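Local coordinates for glycolipid-binding domain-containing protein (Pseudomonas aeruginosa, PDB 2H1T) that is of unknown function but probably binds glycolipids or takes part in glycolipid metabolism, at residues Glu128-Tyr133 with Ser143-Tyr148; Tyr50-Asp55 with Pro109-Phe114; Trp58-Ala63 with Leu101-Trp106. All blocks are in the same frame, centred on the assembly; numbering follows the deposited sequence.

Overall arrangement
Contact 1 belongs to the mixed sheet; contact 3 joins the antiparallel sheet to edge strand 102-106 of the mixed one, and contact 2 joins the antiparallel sheet to the segment that follows, at the start of helix 113-119. Contacts 2 and 3 have centres about 6 Å apart and are tied by the backbone bond from R61 N to R53 O (2.8 Å). Contact 1 lies about 11 Å from contact 3 and about 14 Å from contact 2, centre to centre; L132 N bonds to D102 O at 2.7 Å between parallel strands. A bound pentanediol about 3 Å from the side chain of M144 and an ethanediol about 5 Å from that of Y50, both probably from the crystallisation liquor, may mark pockets.

Contact 1 (Glu128-Tyr133 with Ser143-Tyr148); sequences EIRALY and SMRQAY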
loop_
_atom_site.group_PDB
_atom_site.type_symbol
_atom_site.label_atom_id
_atom_site.label_comp_id
_atom_site.label_asym_id
_atom_site.label_seq_id
_atom_site.Cartn_x
_atom_site.Cartn_y
_atom_site.Cartn_z
ATOM N N GLU A 128 -17.786 7.658 -29.508
ATOM C CA GLU A 128 -16.936 6.518 -29.345
ATOM C C GLU A 128 -15.480 7.003 -29.444
ATOM O O GLU A 128 -15.132 7.778 -30.339
ATOM C CB GLU A 128 -17.266 5.443 -30.368
ATOM C CG GLU A 128 -18.771 5.141 -30.469
ATOM C CD GLU A 128 -19.077 3.854 -31.207
ATOM O OE1 GLU A 128 -18.228 3.439 -32.021
ATOM O OE2 GLU A 128 -20.165 3.253 -31.003
ATOM N N ILE A 129 -14.645 6.550 -28.515
ATOM C CA ILE A 129 -13.279 7.017 -28.428
ATOM C C ILE A 129 -12.361 5.805 -28.452
ATOM O O ILE A 129 -12.818 4.666 -28.295
ATOM C CB ILE A 129 -13.026 7.898 -27.158
ATOM C CG1 ILE A 129 -12.986 7.033 -25.889
ATOM C CG2 ILE A 129 -14.115 8.977 -26.998
ATOM C CD1 ILE A 129 -12.501 7.727 -24.661
ATOM N N ARG A 130 -11.091 6.082 -28.721
ATOM C CA ARG A 130 -10.003 5.137 -28.576
ATOM C C ARG A 130 -9.124 5.577 -27.402
ATOM O O ARG A 130 -8.400 6.590 -27.451
ATOM C CB ARG A 130 -9.250 4.991 -29.898
ATOM C CG ARG A 130 -8.179 3.900 -29.883
ATOM C CD ARG A 130 -7.355 3.833 -31.193
ATOM N NE ARG A 130 -8.186 3.444 -32.309
ATOM C CZ ARG A 130 -8.659 2.207 -32.504
ATOM N NH1 ARG A 130 -8.359 1.187 -31.677
ATOM N NH2 ARG A 130 -9.460 1.975 -33.539
ATOM N N ALA A 131 -9.247 4.855 -26.292
ATOM C CA ALA A 131 -8.548 5.213 -25.089
ATOM C C ALA A 131 -7.264 4.415 -24.965
ATOM O O ALA A 131 -7.205 3.244 -25.337
ATOM C CB ALA A 131 -9.434 4.952 -23.843
ATOM N N LEU A 132 -6.222 5.025 -24.435
ATOM C CA LEU A 132 -5.010 4.252 -24.097
ATOM C C LEU A 132 -5.122 3.692 -22.673
ATOM O O LEU A 132 -4.985 4.400 -21.680
ATOM C CB LEU A 132 -3.745 5.101 -24.325
ATOM C CG LEU A 132 -2.424 4.427 -24.095
ATOM C CD1 LEU A 132 -2.255 3.209 -25.059
ATOM C CD2 LEU A 132 -1.270 5.453 -24.296
ATOM N N TYR A 133 -5.410 2.398 -22.584
ATOM C CA TYR A 133 -5.794 1.768 -21.318
ATOM C C TYR A 133 -4.516 1.234 -20.695
ATOM O O TYR A 133 -3.785 0.442 -21.317
ATOM C CB TYR A 133 -6.759 0.633 -21.565
ATOM C CG TYR A 133 -7.099 -0.169 -20.320
ATOM C CD1 TYR A 133 -7.879 0.395 -19.295
ATOM C CD2 TYR A 133 -6.666 -1.488 -20.168
ATOM C CE1 TYR A 133 -8.217 -0.329 -18.146
ATOM C CE2 TYR A 133 -7.006 -2.206 -19.019
ATOM C CZ TYR A 133 -7.771 -1.625 -18.021
ATOM O OH TYR A 133 -8.062 -2.382 -16.888
ATOM N N SER A 143 -4.441 0.010 -26.647
ATOM C CA SER A 143 -5.608 0.718 -27.151
ATOM C C SER A 143 -6.918 -0.006 -26.801
ATOM O O SER A 143 -7.006 -1.235 -26.858
ATOM C CB SER A 143 -5.495 0.909 -28.659
ATOM O OG SER A 143 -6.572 1.689 -29.105
HETATM N N MSE A 144 -7.940 0.768 -26.435
HETATM C CA MSE A 144 -9.250 0.209 -26.079
HETATM C C MSE A 144 -10.393 1.133 -26.511
HETATM O O MSE A 144 -10.398 2.325 -26.176
HETATM C CB MSE A 144 -9.358 -0.047 -24.578
HETATM C CG MSE A 144 -10.640 -0.675 -24.189
HETATM SE SE MSE A 144 -10.803 -0.729 -22.306
HETATM C CE MSE A 144 -9.571 -2.178 -22.020
ATOM N N ARG A 145 -11.324 0.571 -27.268
ATOM C CA ARG A 145 -12.493 1.285 -27.750
ATOM C C ARG A 145 -13.519 1.426 -26.620
ATOM O O ARG A 145 -13.838 0.460 -25.940
ATOM C CB ARG A 145 -13.096 0.573 -28.967
ATOM C CG ARG A 145 -12.220 0.673 -30.229
ATOM C CD ARG A 145 -12.688 -0.222 -31.363
ATOM N NE ARG A 145 -14.084 0.053 -31.686
ATOM C CZ ARG A 145 -15.094 -0.801 -31.552
ATOM N NH1 ARG A 145 -14.903 -2.063 -31.171
ATOM N NH2 ARG A 145 -16.315 -0.391 -31.860
ATOM N N GLN A 146 -13.990 2.655 -26.426
ATOM C CA GLN A 146 -14.906 2.988 -25.344
ATOM C C GLN A 146 -15.980 3.898 -25.901
ATOM O O GLN A 146 -15.765 4.553 -26.901
ATOM C CB GLN A 146 -14.175 3.697 -24.223
ATOM C CG GLN A 146 -13.037 2.899 -23.624
ATOM C CD GLN A 146 -12.351 3.597 -22.496
ATOM O OE1 GLN A 146 -12.560 4.802 -22.252
ATOM N NE2 GLN A 146 -11.560 2.834 -21.743
ATOM N N ALA A 147 -17.127 3.969 -25.232
ATOM C CA ALA A 147 -18.108 5.008 -25.563
ATOM C C ALA A 147 -18.562 5.772 -24.330
ATOM O O ALA A 147 -18.678 5.204 -23.216
ATOM C CB ALA A 147 -19.316 4.421 -26.283
ATOM N N TYR A 148 -18.802 7.058 -24.546
ATOM C CA TYR A 148 -19.424 7.927 -23.561
ATOM C C TYR A 148 -20.695 8.564 -24.131
ATOM O O TYR A 148 -20.709 9.103 -25.249
ATOM C CB TYR A 148 -18.452 9.037 -23.142
ATOM C CG TYR A 148 -17.336 8.646 -22.202
ATOM C CD1 TYR A 148 -16.231 7.917 -22.656
ATOM C CD2 TYR A 148 -17.334 9.095 -20.888
ATOM C CE1 TYR A 148 -15.164 7.574 -21.761
ATOM C CE2 TYR A 148 -16.299 8.770 -20.010
ATOM C CZ TYR A 148 -15.237 8.004 -20.458
ATOM O OH TYR A 148 -14.228 7.688 -19.585
HETATM O O HOH W 1 -15.772 2.565 -31.799
#
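M144 runs alongside Y133 in the same direction, and the bend at the end of M144 (chi3 -75°) lays its methyl CE over one face of the tyrosine ring. CE is 3.8 Å from the ring centroid of Y133, displaced toward the rim near CD2. The selenium of this selenomethionine, SE, is above the same face at 4.6 Å from the Y133 centroid, so the pair is a Met-aromatic contact reinforced by a CH-pi approach. A long, flexible, polarisable chain ending in a selenoether suits a flat aromatic surface, and the phenol oxygen, beyond the contact, hydrogen-bonds to E135.

Next to it on the same face of the sheet, A131 offers only a methyl, which leaves room for the amide of Q146: A131 CB touches Q146 CD at 3.5 Å, while NE2 of Q146 hydrogen-bonds to D104 on strand 102-106. Beyond, I129 CD1 meets Y148 CE1 at 3.9 Å, apolar against apolar, with P115 of helix 113-119 touching both residues.

These residues sit on a beta hairpin made by strands 126-135 and 142-152. I129 pairs with Q146 and A131 with M144 as antiparallel hydrogen-bonded pairs; the bond from I129 N to Q146 O is 2.8 Å long and nearly straight (170°).

The other face, shared with L132 and A147, carries the polar side chains of E128, R130, S143 and R145. R130 passes its guanidinium edge to S143 OG, but S143 has two conformers and its hydroxyl crowds the arginine chain, which leaves the detail of that bond doubtful. E128 and R145 are joined through a water that donates to E128 OE1 at 2.6 Å and accepts from R145 NH2 at 3.0 Å, while OE2 of E128 forms a salt bridge with R126.

Contact 2 (Tyr50-Asp55 with Pro109-Phe114); sequences YRLRWD and PFTNTF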
loop_
_atom_site.group_PDB
_atom_site.type_symbol
_atom_site.label_atom_id
_atom_site.label_comp_id
_atom_site.label_asym_id
_atom_site.label_seq_id
_atom_site.Cartn_x
_atom_site.Cartn_y
_atom_site.Cartn_z
ATOM N N TYR A 50 1.653 8.804 -10.070
ATOM C CA TYR A 50 1.628 9.228 -11.442
ATOM C C TYR A 50 1.356 10.704 -11.599
ATOM O O TYR A 50 0.791 11.339 -10.712
ATOM C CB TYR A 50 0.632 8.383 -12.241
ATOM C CG TYR A 50 -0.859 8.659 -11.997
ATOM C CD1 TYR A 50 -1.543 9.704 -12.652
ATOM C CD2 TYR A 50 -1.627 7.805 -11.199
ATOM C CE1 TYR A 50 -2.911 9.919 -12.424
ATOM C CE2 TYR A 50 -3.007 7.998 -11.021
ATOM C CZ TYR A 50 -3.631 9.050 -11.643
ATOM O OH TYR A 50 -4.995 9.226 -11.447
ATOM N N ARG A 51 1.767 11.224 -12.740
ATOM C CA ARG A 51 1.479 12.611 -13.071
ATOM C C ARG A 51 1.018 12.678 -14.504
ATOM O O ARG A 51 1.664 12.098 -15.383
ATOM C CB ARG A 51 2.725 13.482 -12.825
ATOM C CG ARG A 51 2.560 14.962 -13.301
ATOM C CD ARG A 51 3.818 15.826 -13.082
ATOM N NE ARG A 51 5.021 15.301 -13.739
ATOM C CZ ARG A 51 5.383 15.526 -15.008
ATOM N NH1 ARG A 51 4.623 16.260 -15.838
ATOM N NH2 ARG A 51 6.521 14.998 -15.459
ATOM N N LEU A 52 -0.095 13.371 -14.728
ATOM C CA LEU A 52 -0.604 13.640 -16.068
ATOM C C LEU A 52 -0.596 15.125 -16.349
ATOM O O LEU A 52 -0.812 15.949 -15.454
ATOM C CB LEU A 52 -2.033 13.092 -16.247
ATOM C CG LEU A 52 -2.241 11.623 -15.858
ATOM C CD1 LEU A 52 -3.732 11.240 -16.016
ATOM C CD2 LEU A 52 -1.292 10.715 -16.654
ATOM N N ARG A 53 -0.318 15.463 -17.605
ATOM C CA ARG A 53 -0.339 16.843 -18.044
ATOM C C ARG A 53 -1.087 16.882 -19.370
ATOM O O ARG A 53 -0.872 16.034 -20.237
ATOM C CB ARG A 53 1.079 17.399 -18.167
ATOM C CG ARG A 53 1.159 18.830 -18.713
ATOM C CD ARG A 53 2.608 19.391 -18.769
ATOM N NE ARG A 53 3.450 18.616 -19.681
ATOM C CZ ARG A 53 3.445 18.737 -21.006
ATOM N NH1 ARG A 53 2.643 19.604 -21.604
ATOM N NH2 ARG A 53 4.245 17.987 -21.745
ATOM N N TRP A 54 -1.959 17.869 -19.523
ATOM C CA TRP A 54 -2.812 17.974 -20.735
ATOM C C TRP A 54 -2.812 19.390 -21.247
ATOM O O TRP A 54 -2.275 20.274 -20.576
ATOM C CB TRP A 54 -4.233 17.531 -20.419
ATOM C CG TRP A 54 -4.833 18.176 -19.236
ATOM C CD1 TRP A 54 -5.601 19.296 -19.222
ATOM C CD2 TRP A 54 -4.719 17.741 -17.866
ATOM N NE1 TRP A 54 -5.983 19.590 -17.938
ATOM C CE2 TRP A 54 -5.484 18.637 -17.090
ATOM C CE3 TRP A 54 -4.129 16.625 -17.235
ATOM C CZ2 TRP A 54 -5.622 18.501 -15.707
ATOM C CZ3 TRP A 54 -4.287 16.476 -15.852
ATOM C CH2 TRP A 54 -4.999 17.432 -15.098
ATOM N N ASP A 55 -3.363 19.606 -22.447
ATOM C CA ASP A 55 -3.437 20.948 -23.012
ATOM C C ASP A 55 -4.718 21.703 -22.649
ATOM O O ASP A 55 -5.528 21.223 -21.849
ATOM C CB ASP A 55 -3.239 20.900 -24.539
ATOM C CG ASP A 55 -4.390 20.240 -25.265
ATOM O OD1 ASP A 55 -5.497 20.061 -24.694
ATOM O OD2 ASP A 55 -4.191 19.928 -26.449
ATOM N N PRO A 109 -10.841 6.380 -11.000
ATOM C CA PRO A 109 -11.949 7.043 -11.702
ATOM C C PRO A 109 -11.593 8.468 -12.145
ATOM O O PRO A 109 -12.399 9.164 -12.821
ATOM C CB PRO A 109 -13.045 7.038 -10.641
ATOM C CG PRO A 109 -12.320 7.201 -9.402
ATOM C CD PRO A 109 -11.012 6.442 -9.538
ATOM N N PHE A 110 -10.382 8.906 -11.817
ATOM C CA PHE A 110 -9.921 10.221 -12.325
ATOM C C PHE A 110 -10.022 10.315 -13.831
ATOM O O PHE A 110 -10.534 11.316 -14.368
ATOM C CB PHE A 110 -8.497 10.561 -11.917
ATOM C CG PHE A 110 -7.994 11.862 -12.508
ATOM C CD1 PHE A 110 -8.745 13.052 -12.393
ATOM C CD2 PHE A 110 -6.799 11.919 -13.140
ATOM C CE1 PHE A 110 -8.305 14.248 -12.930
ATOM C CE2 PHE A 110 -6.358 13.125 -13.684
ATOM C CZ PHE A 110 -7.107 14.279 -13.581
ATOM N N THR A 111 -9.551 9.275 -14.516
ATOM C CA THR A 111 -9.349 9.395 -15.951
ATOM C C THR A 111 -10.629 9.507 -16.784
ATOM O O THR A 111 -10.586 9.951 -17.917
ATOM C CB THR A 111 -8.422 8.281 -16.491
ATOM O OG1 THR A 111 -8.934 6.973 -16.159
ATOM C CG2 THR A 111 -7.019 8.465 -15.912
ATOM N N ASN A 112 -11.777 9.191 -16.189
ATOM C CA ASN A 112 -13.068 9.399 -16.847
ATOM C C ASN A 112 -13.328 10.892 -17.133
ATOM O O ASN A 112 -14.125 11.244 -17.992
ATOM C CB ASN A 112 -14.182 8.843 -15.978
ATOM C CG ASN A 112 -14.130 7.327 -15.833
ATOM O OD1 ASN A 112 -13.593 6.800 -14.853
ATOM N ND2 ASN A 112 -14.598 6.637 -16.831
ATOM N N THR A 113 -12.634 11.759 -16.406
ATOM C CA THR A 113 -12.768 13.200 -16.595
ATOM C C THR A 113 -12.274 13.664 -17.955
ATOM O O THR A 113 -12.858 14.569 -18.544
ATOM C CB THR A 113 -12.044 13.925 -15.462
ATOM O OG1 THR A 113 -12.704 13.599 -14.247
ATOM C CG2 THR A 113 -12.078 15.444 -15.631
ATOM N N PHE A 114 -11.312 12.960 -18.529
ATOM C CA PHE A 114 -10.717 13.412 -19.799
ATOM C C PHE A 114 -11.710 13.441 -20.935
ATOM O O PHE A 114 -11.885 14.515 -21.525
ATOM C CB PHE A 114 -9.433 12.642 -20.122
ATOM C CG PHE A 114 -8.307 12.995 -19.179
ATOM C CD1 PHE A 114 -7.655 14.230 -19.292
ATOM C CD2 PHE A 114 -7.961 12.166 -18.130
ATOM C CE1 PHE A 114 -6.632 14.598 -18.422
ATOM C CE2 PHE A 114 -6.946 12.547 -17.229
ATOM C CZ PHE A 114 -6.301 13.760 -17.362
#
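W54 sets its CG between its own backbone N and carbonyl carbon (chi1 51°), and F114 swings its CG beside the backbone N (chi1 -69°), which brings the edge of the phenylalanine against the face of the indole. This is a T-shaped stack: the F114 ring and the six-membered ring of W54 have centroids 5.2 Å apart and planes at 76°. F114 CE1 comes to 3.4 Å from W54 CE3, toward the rim of the indole.

F110, with CG anti to its backbone N, meets W54 from the opposing side. The edge of its ring receives L52 CD1 at 4.0 Å from F110 CE2, and W54 CH2 comes to 4.1 Å from F110 CZ. L52 CD1 also lies 3.7 Å from F114 CE2, so a single methyl of the branched leucine packs against both phenylalanines. Y50 places its OH 3.7 Å from F110 CD2; the hydroxyl is hydrogen-bonded to E22 of strand 16-26.

Large apolar groups suit this buried interface, where the inward-pointing residues of strand 45-54 alternate with R51 and R53. The contact packs that strand against the first turn of helix 113-119 and the helically coiled residues just before it. A31 of the adjacent strand 30-38 and L24 of strand 16-26, next beyond it, also touch F110, as does W10 of the second subunit; on the other side, A63 of strand 60-69 touches L52.

Contact 3 (Trp58-Ala63 with Leu101-Trp106); sequences WHLREA and LDIDIW
The carboxylate of D102 is the flat group that faces the 58-63 segment through water: its OD2 is committed to a salt bridge with R118, and its OD1 lies 2.6 Å from a water within donating distance of both D102 OD1 and W58 O, though that water has too few protons for all the acceptors around it. The W58 indole takes little part, turning off from the contact. One of its faces is stacked against W54, and the side chain also touches T113 and R117 of helix 113-119. The H59 imidazole lies loosely beside the L101 side chain, an apolar neighbour, and its ND1 bonds to G82 O.

The two backbones approach without bonding directly, and waters fill the gap. A second one donates to L60 O at 2.8 Å and to L101 O at 2.7 Å, and so joins two carbonyls that could not bond to each other. The first water also accepts a weak bond from L60 N.

Farther along, the contact turns apolar. I103 has its CG1 beside the backbone N (chi1 -83°) and CD1 extended, which carries that methyl to 3.6 Å from A63 CB. L60 lies across I103, though their modelled spacing is too short to be trusted. W86 touches both L60 and I103. Within strand 60-69, R61 and E62 sit together opposite R53, a classic beta bulge; both side chains turn away from segment 101-106, while L60 and A63 point toward it.

The contact thus joins the start of strand 60-69 in one sheet to the edge strand 102-106 of the other. Bridging water links the polar end, where the carbonyls of L60 and L101 need a shared donor and D102 is paired with R118, whereas I103 and A63 meet by hydrocarbon contact; the two sheets are therefore joined here without a direct backbone bond.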
loop_
_atom_site.group_PDB
_atom_site.type_symbol
_atom_site.label_atom_id
_atom_site.label_comp_id
_atom_site.label_asym_id
_atom_site.label_seq_id
_atom_site.Cartn_x
_atom_site.Cartn_y
_atom_site.Cartn_z
ATOM N N TRP A 58 -7.919 19.737 -22.887
ATOM C CA TRP A 58 -7.926 18.489 -22.130
ATOM C C TRP A 58 -7.445 17.277 -22.935
ATOM O O TRP A 58 -7.806 16.148 -22.606
ATOM C CB TRP A 58 -9.306 18.253 -21.492
ATOM C CG TRP A 58 -9.526 19.081 -20.285
ATOM C CD1 TRP A 58 -9.896 20.392 -20.250
ATOM C CD2 TRP A 58 -9.380 18.666 -18.918
ATOM N NE1 TRP A 58 -10.007 20.818 -18.946
ATOM C CE2 TRP A 58 -9.685 19.781 -18.108
ATOM C CE3 TRP A 58 -9.020 17.465 -18.298
ATOM C CZ2 TRP A 58 -9.628 19.726 -16.704
ATOM C CZ3 TRP A 58 -8.956 17.422 -16.916
ATOM C CH2 TRP A 58 -9.274 18.542 -16.137
ATOM N N HIS A 59 -6.644 17.516 -23.983
ATOM C CA HIS A 59 -5.874 16.437 -24.622
ATOM C C HIS A 59 -4.626 16.122 -23.805
ATOM O O HIS A 59 -3.827 16.999 -23.534
ATOM C CB HIS A 59 -5.427 16.814 -26.020
ATOM C CG HIS A 59 -6.536 17.078 -26.977
ATOM N ND1 HIS A 59 -6.508 16.630 -28.282
ATOM C CD2 HIS A 59 -7.704 17.749 -26.835
ATOM C CE1 HIS A 59 -7.618 17.002 -28.899
ATOM N NE2 HIS A 59 -8.357 17.692 -28.048
ATOM N N LEU A 60 -4.403 14.849 -23.503
ATOM C CA LEU A 60 -3.220 14.427 -22.814
ATOM C C LEU A 60 -1.952 14.726 -23.630
ATOM O O LEU A 60 -1.900 14.410 -24.820
ATOM C CB LEU A 60 -3.262 12.928 -22.512
ATOM C CG LEU A 60 -2.179 12.521 -21.518
ATOM C CD1 LEU A 60 -2.536 12.870 -20.088
ATOM C CD2 LEU A 60 -1.946 11.085 -21.630
ATOM N N ARG A 61 -0.956 15.341 -22.989
ATOM C CA ARG A 61 0.360 15.609 -23.611
ATOM C C ARG A 61 1.486 14.800 -22.970
ATOM O O ARG A 61 2.439 14.402 -23.668
ATOM C CB ARG A 61 0.683 17.125 -23.622
ATOM C CG ARG A 61 -0.377 17.997 -24.361
ATOM C CD ARG A 61 -0.633 17.512 -25.857
ATOM N NE ARG A 61 0.671 17.360 -26.522
ATOM C CZ ARG A 61 1.373 18.342 -27.108
ATOM N NH1 ARG A 61 0.922 19.575 -27.159
ATOM N NH2 ARG A 61 2.570 18.076 -27.625
ATOM N N GLU A 62 1.427 14.581 -21.654
ATOM C CA GLU A 62 2.447 13.776 -20.976
ATOM C C GLU A 62 1.878 12.930 -19.836
ATOM O O GLU A 62 0.955 13.353 -19.108
ATOM C CB GLU A 62 3.571 14.689 -20.474
ATOM C CG GLU A 62 4.858 14.002 -20.052
ATOM C CD GLU A 62 5.999 15.011 -19.831
ATOM O OE1 GLU A 62 5.716 16.255 -19.704
ATOM O OE2 GLU A 62 7.175 14.563 -19.813
ATOM N N ALA A 63 2.435 11.740 -19.676
ATOM C CA ALA A 63 2.105 10.906 -18.534
ATOM C C ALA A 63 3.388 10.256 -17.986
ATOM O O ALA A 63 4.179 9.739 -18.744
ATOM C CB ALA A 63 1.088 9.851 -18.948
ATOM N N LEU A 101 -6.412 9.549 -27.889
ATOM C CA LEU A 101 -6.287 10.925 -27.381
ATOM C C LEU A 101 -6.295 11.022 -25.836
ATOM O O LEU A 101 -5.844 12.044 -25.281
ATOM C CB LEU A 101 -7.463 11.769 -27.901
ATOM C CG LEU A 101 -7.618 11.849 -29.428
ATOM C CD1 LEU A 101 -8.820 12.713 -29.799
ATOM C CD2 LEU A 101 -6.373 12.359 -30.062
ATOM N N ASP A 102 -6.873 10.004 -25.168
ATOM C CA ASP A 102 -7.067 9.993 -23.719
ATOM C C ASP A 102 -6.429 8.719 -23.145
ATOM O O ASP A 102 -6.347 7.673 -23.824
ATOM C CB ASP A 102 -8.539 10.048 -23.320
ATOM C CG ASP A 102 -9.324 11.019 -24.138
ATOM O OD1 ASP A 102 -9.149 12.270 -23.975
ATOM O OD2 ASP A 102 -10.095 10.523 -24.982
ATOM N N ILE A 103 -5.982 8.833 -21.911
ATOM C CA ILE A 103 -5.504 7.700 -21.127
ATOM C C ILE A 103 -6.641 7.275 -20.175
ATOM O O ILE A 103 -7.437 8.105 -19.737
ATOM C CB ILE A 103 -4.208 8.063 -20.340
ATOM C CG1 ILE A 103 -2.992 7.928 -21.247
ATOM C CG2 ILE A 103 -3.955 7.143 -19.164
ATOM C CD1 ILE A 103 -1.644 8.178 -20.508
ATOM N N ASP A 104 -6.702 5.978 -19.902
ATOM C CA ASP A 104 -7.579 5.394 -18.890
ATOM C C ASP A 104 -6.691 4.488 -18.030
ATOM O O ASP A 104 -6.116 3.503 -18.512
ATOM C CB ASP A 104 -8.707 4.614 -19.565
ATOM C CG ASP A 104 -9.648 3.924 -18.578
ATOM O OD1 ASP A 104 -9.410 3.949 -17.329
ATOM O OD2 ASP A 104 -10.649 3.323 -19.065
ATOM N N ILE A 105 -6.559 4.858 -16.768
ATOM C CA ILE A 105 -5.711 4.125 -15.806
ATOM C C ILE A 105 -6.691 3.339 -14.964
ATOM O O ILE A 105 -7.636 3.922 -14.441
ATOM C CB ILE A 105 -4.973 5.095 -14.839
ATOM C CG1 ILE A 105 -3.917 5.960 -15.557
ATOM C CG2 ILE A 105 -4.303 4.294 -13.725
ATOM C CD1 ILE A 105 -3.639 7.296 -14.884
ATOM N N TRP A 106 -6.424 2.048 -14.776
ATOM C CA TRP A 106 -7.101 1.210 -13.748
ATOM C C TRP A 106 -6.085 1.028 -12.622
ATOM O O TRP A 106 -4.918 0.744 -12.886
ATOM C CB TRP A 106 -7.511 -0.186 -14.289
ATOM C CG TRP A 106 -7.886 -1.137 -13.189
ATOM C CD1 TRP A 106 -7.080 -2.080 -12.560
ATOM C CD2 TRP A 106 -9.158 -1.206 -12.520
ATOM N NE1 TRP A 106 -7.786 -2.696 -11.533
ATOM C CE2 TRP A 106 -9.058 -2.189 -11.502
ATOM C CE3 TRP A 106 -10.356 -0.503 -12.662
ATOM C CZ2 TRP A 106 -10.123 -2.502 -10.657
ATOM C CZ3 TRP A 106 -11.422 -0.823 -11.817
ATOM C CH2 TRP A 106 -11.291 -1.809 -10.833
HETATM O O HOH W 2 -7.108 13.389 -22.825
HETATM O O HOH W 3 -3.884 13.444 -26.470
#